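Local coordinates for protein alginate lyase (Chitinophaga sp. MD30, PDB 6KCW) that cleaves alginate as a polysaccharide lyase of family 36, probably by beta-elimination, at residues Y135-P140 / A194-T199. Sequence-based numbering, arbitrary orientation.
Sequences YHKDQP and AIRWTT
Arg196 and Asp138 join the two segments by a side-on salt bridge, in which two nitrogens of the guanidinium each take one carboxylate oxygen. Arg196 NE gives the straighter bond, 165° at the hydrogen, to the syn lone pair of Asp138 OD2, 2.8 Å away and in the guanidinium plane; Arg196 NH2 reaches Asp138 OD1 at 2.6 Å, tilted from that plane. Arginine suits the place because its NE-H and an NH2 hydrogen can each meet one oxygen of a carboxylate; the bend at chi3 (58°) turns that edge to Asp138, and the two flat groups end up nearly coplanar. A leucine here would probably leave Asp138 without its guanidinium partner and held, within this contact, mainly by a water, so less fixed in rotation.

Other polar links join in. Lys137 N donates to Arg196 O at 3.1 Å, while Lys137 NZ bonds Trp109 O. The water accepts from Arg196 N, donates to Asp138 OD2 and bonds His136 ND1 at 2.9 Å. His136 NE2 bonds Asp145.

Packing makes up much of the rest. Ile195 CD1 lies over one face of the His136 ring, a CH-pi contact 3.9 Å from the centroid; with CG1 anti to the backbone N (chi1 -160°), the isoleucine branch extends to the imidazole. Ile195 CG2 rests on a face of the Trp197 indole, where Trp197 CZ3 meets Tyr135 O at 3.5 Å. The aliphatic part of Lys137 runs beside Arg196 and crosses Thr199, Lys137 CE lying 3.5 Å from Thr199 OG1.

The contact ties the type I turn His136-Gln139, after strand 128-135 of one sheet, to the end of strand 188-195 of the other and the loop that follows, in a concanavalin-like beta fold. With both nitrogens partnered, the buried imidazole probably pays little desolvation cost, while the salt bridge sits on the more exposed side.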
loop_
_atom_site.group_PDB
_atom_site.type_symbol
_atom_site.label_atom_id
_atom_site.label_comp_id
_atom_site.label_asym_id
_atom_site.label_seq_id
_atom_site.Cartn_x
_atom_site.Cartn_y
_atom_site.Cartn_z
ATOM N N TYR A 135 -2.481 -2.087 10.443
ATOM C CA TYR A 135 -2.701 -1.506 11.758
ATOM C C TYR A 135 -4.209 -1.426 11.940
ATOM O O TYR A 135 -4.928 -1.040 11.013
ATOM C CB TYR A 135 -2.052 -0.120 11.895
ATOM C CG TYR A 135 -0.529 -0.124 11.871
ATOM C CD1 TYR A 135 0.156 -0.260 10.676
ATOM C CD2 TYR A 135 0.222 0.037 13.040
ATOM C CE1 TYR A 135 1.539 -0.263 10.627
ATOM C CE2 TYR A 135 1.621 0.034 13.003
ATOM C CZ TYR A 135 2.272 -0.121 11.784
ATOM O OH TYR A 135 3.658 -0.134 11.687
ATOM N N HIS A 136 -4.685 -1.846 13.109
ATOM C CA HIS A 136 -6.106 -1.801 13.428
ATOM C C HIS A 136 -6.264 -1.860 14.946
ATOM O O HIS A 136 -5.285 -1.944 15.697
ATOM C CB HIS A 136 -6.857 -2.934 12.748
ATOM C CG HIS A 136 -6.319 -4.286 13.086
ATOM N ND1 HIS A 136 -7.002 -5.180 13.881
ATOM C CD2 HIS A 136 -5.159 -4.895 12.742
ATOM C CE1 HIS A 136 -6.287 -6.285 14.009
ATOM N NE2 HIS A 136 -5.165 -6.138 13.328
ATOM N N LYS A 137 -7.524 -1.816 15.386
ATOM C CA LYS A 137 -7.814 -1.650 16.801
ATOM C C LYS A 137 -7.277 -2.807 17.627
ATOM O O LYS A 137 -6.936 -2.627 18.803
ATOM C CB LYS A 137 -9.320 -1.511 17.005
ATOM C CG LYS A 137 -9.742 -1.504 18.453
ATOM C CD LYS A 137 -9.421 -0.189 19.098
ATOM C CE LYS A 137 -9.622 -0.272 20.581
ATOM N NZ LYS A 137 -8.484 -1.064 21.157
ATOM N N ASP A 138 -7.178 -3.993 17.032
ATOM C CA ASP A 138 -6.873 -5.201 17.789
ATOM C C ASP A 138 -5.596 -5.882 17.310
ATOM O O ASP A 138 -5.406 -7.073 17.582
ATOM C CB ASP A 138 -8.050 -6.179 17.731
ATOM C CG ASP A 138 -9.334 -5.581 18.277
ATOM O OD1 ASP A 138 -9.401 -5.355 19.504
ATOM O OD2 ASP A 138 -10.277 -5.349 17.482
ATOM N N GLN A 139 -4.720 -5.160 16.606
ATOM C CA GLN A 139 -3.459 -5.753 16.194
ATOM C C GLN A 139 -2.725 -6.303 17.415
ATOM O O GLN A 139 -2.778 -5.703 18.501
ATOM C CB GLN A 139 -2.586 -4.731 15.455
ATOM C CG GLN A 139 -2.153 -3.546 16.295
ATOM C CD GLN A 139 -1.571 -2.425 15.465
ATOM O OE1 GLN A 139 -2.273 -1.488 15.087
ATOM N NE2 GLN A 139 -0.278 -2.512 15.178
ATOM N N PRO A 140 -2.071 -7.436 17.294
ATOM C CA PRO A 140 -1.438 -8.057 18.460
ATOM C C PRO A 140 -0.131 -7.401 18.851
ATOM O O PRO A 140 0.271 -7.462 20.009
ATOM C CB PRO A 140 -1.207 -9.496 17.991
ATOM C CG PRO A 140 -1.010 -9.358 16.524
ATOM C CD PRO A 140 -1.973 -8.289 16.102
ATOM N N ALA A 194 -13.049 -10.256 8.732
ATOM C CA ALA A 194 -13.733 -9.185 9.420
ATOM C C ALA A 194 -12.769 -8.604 10.446
ATOM O O ALA A 194 -11.815 -9.261 10.871
ATOM C CB ALA A 194 -15.025 -9.695 10.059
ATOM N N ILE A 195 -12.989 -7.346 10.822
ATOM C CA ILE A 195 -11.974 -6.602 11.558
ATOM C C ILE A 195 -12.642 -5.439 12.267
ATOM O O ILE A 195 -13.703 -4.964 11.859
ATOM C CB ILE A 195 -10.859 -6.115 10.598
ATOM C CG1 ILE A 195 -9.579 -5.769 11.353
ATOM C CG2 ILE A 195 -11.331 -4.917 9.809
ATOM C CD1 ILE A 195 -8.470 -5.232 10.453
ATOM N N ARG A 196 -12.015 -4.982 13.347
ATOM C CA ARG A 196 -12.366 -3.740 14.015
ATOM C C ARG A 196 -11.249 -2.752 13.720
ATOM O O ARG A 196 -10.090 -3.013 14.057
ATOM C CB ARG A 196 -12.548 -3.981 15.514
ATOM C CG ARG A 196 -12.778 -2.745 16.383
ATOM C CD ARG A 196 -13.385 -3.146 17.726
ATOM N NE ARG A 196 -12.538 -4.088 18.453
ATOM C CZ ARG A 196 -12.686 -4.394 19.745
ATOM N NH1 ARG A 196 -13.655 -3.836 20.475
ATOM N NH2 ARG A 196 -11.849 -5.252 20.319
ATOM N N TRP A 197 -11.585 -1.653 13.036
ATOM C CA TRP A 197 -10.605 -0.617 12.724
ATOM C C TRP A 197 -10.486 0.411 13.835
ATOM O O TRP A 197 -9.375 0.811 14.196
ATOM C CB TRP A 197 -10.967 0.125 11.436
ATOM C CG TRP A 197 -10.965 -0.724 10.225
ATOM C CD1 TRP A 197 -12.047 -1.197 9.576
ATOM C CD2 TRP A 197 -9.816 -1.196 9.507
ATOM N NE1 TRP A 197 -11.655 -1.944 8.496
ATOM C CE2 TRP A 197 -10.288 -1.957 8.429
ATOM C CE3 TRP A 197 -8.435 -1.043 9.675
ATOM C CZ2 TRP A 197 -9.433 -2.576 7.513
ATOM C CZ3 TRP A 197 -7.589 -1.656 8.776
ATOM C CH2 TRP A 197 -8.091 -2.418 7.705
ATOM N N THR A 198 -11.624 0.853 14.363
ATOM C CA THR A 198 -11.689 1.980 15.275
ATOM C C THR A 198 -12.696 1.675 16.376
ATOM O O THR A 198 -13.617 0.866 16.196
ATOM C CB THR A 198 -12.107 3.259 14.528
ATOM O OG1 THR A 198 -13.379 3.049 13.909
ATOM C CG2 THR A 198 -11.108 3.607 13.428
ATOM N N THR A 199 -12.514 2.327 17.533
ATOM C CA THR A 199 -13.590 2.423 18.507
ATOM C C THR A 199 -14.143 3.836 18.637
ATOM O O THR A 199 -15.191 4.019 19.270
ATOM C CB THR A 199 -13.147 1.900 19.883
ATOM O OG1 THR A 199 -11.835 2.378 20.198
ATOM C CG2 THR A 199 -13.146 0.368 19.891
HETATM O O HOH W 1 -9.641 -6.097 14.698
#